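Long-range contacts in peroxin 22 (Pichia angusta, PDB 5NKZ), which forms a complex through its soluble domain with the ubiquitin-conjugating enzyme Pex4p and is probably involved in peroxisome biogenesis: residues Q30-V35 with P53-I58; L36-L41 with P61-S66. All blocks are in the same frame, centred on the assembly; numbering follows the deposited sequence.

Contact 1: residues Q30-V35 with P53-I58; sequences QSVSLV and PNLTVI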
loop_
_atom_site.group_PDB
_atom_site.type_symbol
_atom_site.label_atom_id
_atom_site.label_comp_id
_atom_site.label_asym_id
_atom_site.label_seq_id
_atom_site.Cartn_x
_atom_site.Cartn_y
_atom_site.Cartn_z
ATOM N N GLN C 30 -12.638 -14.500 6.359
ATOM C CA GLN C 30 -12.781 -14.628 7.816
ATOM C C GLN C 30 -11.581 -13.903 8.457
ATOM O O GLN C 30 -10.682 -14.564 8.994
ATOM C CB GLN C 30 -12.811 -16.163 8.166
ATOM C CG GLN C 30 -12.969 -16.601 9.639
ATOM C CD GLN C 30 -12.124 -17.844 10.013
ATOM O OE1 GLN C 30 -12.022 -18.247 11.185
ATOM N NE2 GLN C 30 -11.518 -18.451 9.011
ATOM N N SER C 31 -11.528 -12.563 8.405
ATOM C CA SER C 31 -10.221 -11.804 8.572
ATOM C C SER C 31 -9.635 -11.771 9.976
ATOM O O SER C 31 -10.270 -11.245 10.845
ATOM C CB SER C 31 -10.404 -10.345 8.122
ATOM O OG SER C 31 -10.480 -10.261 6.711
ATOM N N VAL C 32 -8.443 -12.305 10.199
ATOM C CA VAL C 32 -7.891 -12.379 11.544
ATOM C C VAL C 32 -6.445 -11.889 11.550
ATOM O O VAL C 32 -5.628 -12.281 10.687
ATOM C CB VAL C 32 -7.959 -13.840 12.119
ATOM C CG1 VAL C 32 -7.413 -13.936 13.562
ATOM C CG2 VAL C 32 -9.355 -14.422 11.955
ATOM N N SER C 33 -6.145 -11.019 12.516
ATOM C CA SER C 33 -4.772 -10.610 12.786
ATOM C C SER C 33 -4.282 -11.377 14.003
ATOM O O SER C 33 -4.900 -11.322 15.064
ATOM C CB SER C 33 -4.651 -9.076 13.016
ATOM O OG SER C 33 -4.785 -8.326 11.805
ATOM N N LEU C 34 -3.165 -12.073 13.875
ATOM C CA LEU C 34 -2.678 -12.878 14.974
ATOM C C LEU C 34 -1.346 -12.380 15.441
ATOM O O LEU C 34 -0.382 -12.459 14.684
ATOM C CB LEU C 34 -2.558 -14.342 14.495
ATOM C CG LEU C 34 -2.026 -15.395 15.480
ATOM C CD1 LEU C 34 -2.822 -15.351 16.781
ATOM C CD2 LEU C 34 -2.071 -16.763 14.814
ATOM N N VAL C 35 -1.255 -11.880 16.661
ATOM C CA VAL C 35 0.053 -11.418 17.123
ATOM C C VAL C 35 0.623 -12.424 18.075
ATOM O O VAL C 35 0.005 -12.762 19.108
ATOM C CB VAL C 35 0.126 -9.922 17.654
ATOM C CG1 VAL C 35 -1.017 -9.079 17.093
ATOM C CG2 VAL C 35 0.179 -9.789 19.183
ATOM N N PRO C 53 -6.619 -17.789 3.994
ATOM C CA PRO C 53 -5.894 -16.751 3.251
ATOM C C PRO C 53 -5.869 -15.390 3.948
ATOM O O PRO C 53 -4.840 -14.686 3.923
ATOM C CB PRO C 53 -6.683 -16.640 1.930
ATOM C CG PRO C 53 -7.395 -17.930 1.781
ATOM C CD PRO C 53 -7.765 -18.276 3.198
ATOM N N ASN C 54 -6.977 -15.051 4.607
ATOM C CA ASN C 54 -7.097 -13.816 5.389
ATOM C C ASN C 54 -6.607 -13.897 6.838
ATOM O O ASN C 54 -7.115 -13.171 7.723
ATOM C CB ASN C 54 -8.538 -13.297 5.367
ATOM C CG ASN C 54 -9.039 -13.058 3.969
ATOM O OD1 ASN C 54 -8.817 -13.863 3.057
ATOM N ND2 ASN C 54 -9.722 -11.930 3.785
ATOM N N LEU C 55 -5.632 -14.760 7.103
ATOM C CA LEU C 55 -5.008 -14.760 8.397
ATOM C C LEU C 55 -3.737 -14.019 8.135
ATOM O O LEU C 55 -3.184 -14.098 7.015
ATOM C CB LEU C 55 -4.756 -16.167 8.877
ATOM C CG LEU C 55 -3.782 -16.381 10.050
ATOM C CD1 LEU C 55 -4.201 -15.734 11.359
ATOM C CD2 LEU C 55 -3.655 -17.904 10.228
ATOM N N THR C 56 -3.309 -13.245 9.123
ATOM C CA THR C 56 -2.148 -12.414 8.973
ATOM C C THR C 56 -1.486 -12.415 10.336
ATOM O O THR C 56 -2.121 -12.119 11.346
ATOM C CB THR C 56 -2.556 -10.987 8.494
ATOM O OG1 THR C 56 -3.280 -11.047 7.241
ATOM C CG2 THR C 56 -1.311 -10.120 8.304
ATOM N N VAL C 57 -0.222 -12.781 10.365
ATOM C CA VAL C 57 0.525 -12.955 11.596
ATOM C C VAL C 57 1.533 -11.809 11.818
ATOM O O VAL C 57 2.333 -11.461 10.932
ATOM C CB VAL C 57 1.296 -14.298 11.562
ATOM C CG1 VAL C 57 2.382 -14.364 12.628
ATOM C CG2 VAL C 57 0.336 -15.479 11.722
ATOM N N ILE C 58 1.554 -11.308 13.044
ATOM C CA ILE C 58 2.419 -10.225 13.438
ATOM C C ILE C 58 3.374 -10.707 14.541
ATOM O O ILE C 58 2.955 -10.981 15.671
ATOM C CB ILE C 58 1.534 -9.016 13.881
ATOM C CG1 ILE C 58 0.522 -8.700 12.761
ATOM C CG2 ILE C 58 2.373 -7.773 14.224
ATOM C CD1 ILE C 58 -0.685 -7.938 13.234
#
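Val32 to Val35 and Leu55 to Ile58 run side by side as neighbouring parallel strands, their axes 4.5 Å apart at closest approach and inclined by 23°. The backbone ladder alternates regularly: Asn54 O receives Val32 N, Val32 O receives Thr56 N, Thr56 O receives Leu34 N at 2.7 Å, and Leu34 O receives Ile58 N. CA-H...O contacts fill in between, among them Ser33 CA to Thr56 O.

The tight part is apolar. On one face, Leu55 has CG anti to its backbone N (chi1 164°), which carries CD1 back across the strand gap to Leu34 CB at 3.8 Å, the two side chains crossing at a slant. Leu34 CD2 lies beside Val57 CG2 at 4.1 Å, both side chains pointing the same way. On the other face, Ile58 CD1 reaches Val35 CG1 at 4.0 Å and also meets Ser33 CB; the Ser33 hydroxyl is bonded to Ser99.

The loose part is the N-terminal end, where Asn54 ND2 makes a weak, fairly straight bond (166°) to Ser31 OG at 3.5 Å. Here both residues are partly exposed, and an acidic side chain of Pex4p packs on Ser31. Farther along, on the face of Ser33 and Ile58, an aromatic and a basic side chain of Pex4p form weak bonds to OG1 of the buried Thr56.

The pair forms the two strands of a beta-alpha-beta unit: helix 46-51 links them and covers Leu55 and Val57, helix 87-97 covers Ser33, Val35, Thr56 and Ile58, and strands 101-103 and 81-83 flank the pair.

Contact 2: residues L36-L41 with P61-S66; sequences LTQKDL and PSVDKS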
loop_
_atom_site.group_PDB
_atom_site.type_symbol
_atom_site.label_atom_id
_atom_site.label_comp_id
_atom_site.label_asym_id
_atom_site.label_seq_id
_atom_site.Cartn_x
_atom_site.Cartn_y
_atom_site.Cartn_z
ATOM N N LEU C 36 1.821 -12.873 17.697
ATOM C CA LEU C 36 2.563 -13.914 18.400
ATOM C C LEU C 36 3.810 -13.340 19.068
ATOM O O LEU C 36 4.731 -12.911 18.392
ATOM C CB LEU C 36 2.967 -15.040 17.428
ATOM C CG LEU C 36 1.831 -15.706 16.629
ATOM C CD1 LEU C 36 2.366 -16.662 15.565
ATOM C CD2 LEU C 36 0.851 -16.381 17.572
ATOM N N THR C 37 3.805 -13.308 20.394
ATOM C CA THR C 37 5.033 -13.299 21.185
ATOM C C THR C 37 5.625 -14.714 21.242
ATOM O O THR C 37 4.950 -15.675 20.953
ATOM C CB THR C 37 4.741 -12.854 22.637
ATOM O OG1 THR C 37 3.750 -13.719 23.224
ATOM C CG2 THR C 37 4.226 -11.441 22.665
ATOM N N GLN C 38 6.899 -14.806 21.628
ATOM C CA GLN C 38 7.532 -16.036 22.121
ATOM C C GLN C 38 6.572 -17.026 22.801
ATOM O O GLN C 38 6.484 -18.174 22.393
ATOM C CB GLN C 38 8.645 -15.645 23.103
ATOM C CG GLN C 38 9.947 -15.342 22.412
ATOM C CD GLN C 38 10.958 -16.476 22.482
ATOM O OE1 GLN C 38 10.596 -17.664 22.531
ATOM N NE2 GLN C 38 12.244 -16.113 22.478
ATOM N N LYS C 39 5.800 -16.557 23.771
ATOM C CA LYS C 39 4.937 -17.405 24.570
ATOM C C LYS C 39 3.747 -17.804 23.745
ATOM O O LYS C 39 3.459 -18.970 23.610
ATOM C CB LYS C 39 4.475 -16.695 25.842
ATOM C CG LYS C 39 5.614 -16.444 26.842
ATOM C CD LYS C 39 6.440 -15.182 26.533
ATOM C CE LYS C 39 6.946 -14.421 27.763
ATOM N NZ LYS C 39 6.749 -12.954 27.543
ATOM N N ASP C 40 3.075 -16.848 23.134
ATOM C CA ASP C 40 1.899 -17.167 22.301
ATOM C C ASP C 40 2.155 -18.239 21.235
ATOM O O ASP C 40 1.261 -18.961 20.844
ATOM C CB ASP C 40 1.395 -15.892 21.643
ATOM C CG ASP C 40 0.789 -14.922 22.648
ATOM O OD1 ASP C 40 -0.056 -15.361 23.472
ATOM O OD2 ASP C 40 1.159 -13.719 22.611
ATOM N N LEU C 41 3.404 -18.323 20.806
ATOM C CA LEU C 41 3.897 -19.214 19.740
ATOM C C LEU C 41 3.512 -20.701 19.809
ATOM O O LEU C 41 3.478 -21.370 18.778
ATOM C CB LEU C 41 5.433 -19.092 19.704
ATOM C CG LEU C 41 6.208 -19.244 18.410
ATOM C CD1 LEU C 41 7.359 -18.248 18.369
ATOM C CD2 LEU C 41 6.741 -20.656 18.297
ATOM N N PRO C 61 8.985 -8.336 18.378
ATOM C CA PRO C 61 10.431 -8.238 18.145
ATOM C C PRO C 61 11.186 -9.474 18.638
ATOM O O PRO C 61 12.150 -9.880 18.002
ATOM C CB PRO C 61 10.848 -7.010 18.967
ATOM C CG PRO C 61 9.620 -6.201 19.111
ATOM C CD PRO C 61 8.460 -7.128 19.046
ATOM N N SER C 62 10.737 -10.056 19.750
ATOM C CA SER C 62 11.359 -11.267 20.338
ATOM C C SER C 62 11.434 -12.437 19.367
ATOM O O SER C 62 12.355 -13.232 19.460
ATOM C CB SER C 62 10.593 -11.753 21.572
ATOM O OG SER C 62 9.440 -12.484 21.170
ATOM N N VAL C 63 10.456 -12.538 18.467
ATOM C CA VAL C 63 10.394 -13.614 17.476
ATOM C C VAL C 63 10.961 -13.177 16.127
ATOM O O VAL C 63 10.372 -12.319 15.464
ATOM C CB VAL C 63 8.932 -14.070 17.259
ATOM C CG1 VAL C 63 8.859 -15.225 16.269
ATOM C CG2 VAL C 63 8.290 -14.417 18.601
ATOM N N ASP C 64 12.078 -13.787 15.724
ATOM C CA ASP C 64 12.661 -13.561 14.401
ATOM C C ASP C 64 11.811 -14.182 13.294
ATOM O O ASP C 64 11.380 -15.325 13.395
ATOM C CB ASP C 64 14.075 -14.137 14.316
ATOM C CG ASP C 64 14.700 -13.952 12.924
ATOM O OD1 ASP C 64 15.193 -12.836 12.629
ATOM O OD2 ASP C 64 14.677 -14.920 12.116
ATOM N N LYS C 65 11.595 -13.434 12.228
ATOM C CA LYS C 65 10.725 -13.876 11.154
ATOM C C LYS C 65 11.303 -15.082 10.466
ATOM O O LYS C 65 10.619 -16.086 10.344
ATOM C CB LYS C 65 10.437 -12.749 10.141
ATOM C CG LYS C 65 9.350 -13.031 9.088
ATOM C CD LYS C 65 9.631 -12.343 7.774
ATOM C CE LYS C 65 8.612 -12.640 6.683
ATOM N NZ LYS C 65 7.468 -11.742 6.879
ATOM N N SER C 66 12.551 -15.018 10.032
ATOM C CA SER C 66 13.054 -16.080 9.164
ATOM C C SER C 66 13.233 -17.441 9.909
ATOM O O SER C 66 13.113 -18.513 9.297
ATOM C CB SER C 66 14.324 -15.627 8.430
ATOM O OG SER C 66 15.453 -15.755 9.269
#
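Ser62 meets Gln38 where the loop after strand 32-36 passes the loop before helix 65-71. Its CB lies 3.7 Å from Gln38 CG. Chi1 of 80° sets OG between the backbone N and the carbonyl carbon of Ser62, and from there the hydroxyl lies over the bent Gln38 chain, 3.8 Å from Gln38 CB and nearer still to CG. The same oxygen accepts a weak bond from Gln38 N at 3.5 Å (160°), and it has a second weak partner in His60 ND1.

These loops leave the C-terminal ends of adjacent strands in a parallel sheet of order 3-2-1-4-5, that of a Rossmann-like fold. The first is shaped by an ST motif, in which Thr37 OG1 accepts from Asp40 N. The Thr37 hydroxyl in turn donates to Asp40 OD2 at 2.7 Å, coming from above the carboxylate plane, while Asp40 OD1 is held by Asn127 and Thr105.

Val63 supplies most of the apolar contact. With CG2 beside its own backbone N, that methyl sits against the turn, touching Gln38 N and Thr37 C and lying 3.9 Å from Leu36 O. Leu41 CD1 closes over both branches, 3.9 Å from CG2 and 4.0 Å from CG1. Phe68 of helix 65-71 packs on Val63 and on Leu36. Immediately beyond, Asp64 is the N-cap of that helix: its OD2 accepts from Glu67 N and, through the syn lone pair, from the hydroxyl of Ser66.

Overall arrangement
From the N terminus the chain passes through 30-35 straight into 36-41, so the first halves of both contacts are consecutive. Helix 46-51 then leads back to 53-58, where contact 1 closes its loop; the chain continues through the end of strand 55-59 to 61-66, where contact 2 closes the second. The two loops therefore cross, each enclosing one segment of the other. At their join, Ile58 O and Leu36 N form a probable hydrogen bond, and Val57 CG1 packs on Leu36 CD1. Contact 1 ties the central strand 32-36 to its neighbour 55-59; contact 2, centred about 15 Å from the centre of contact 1, joins the loops that follow these strands.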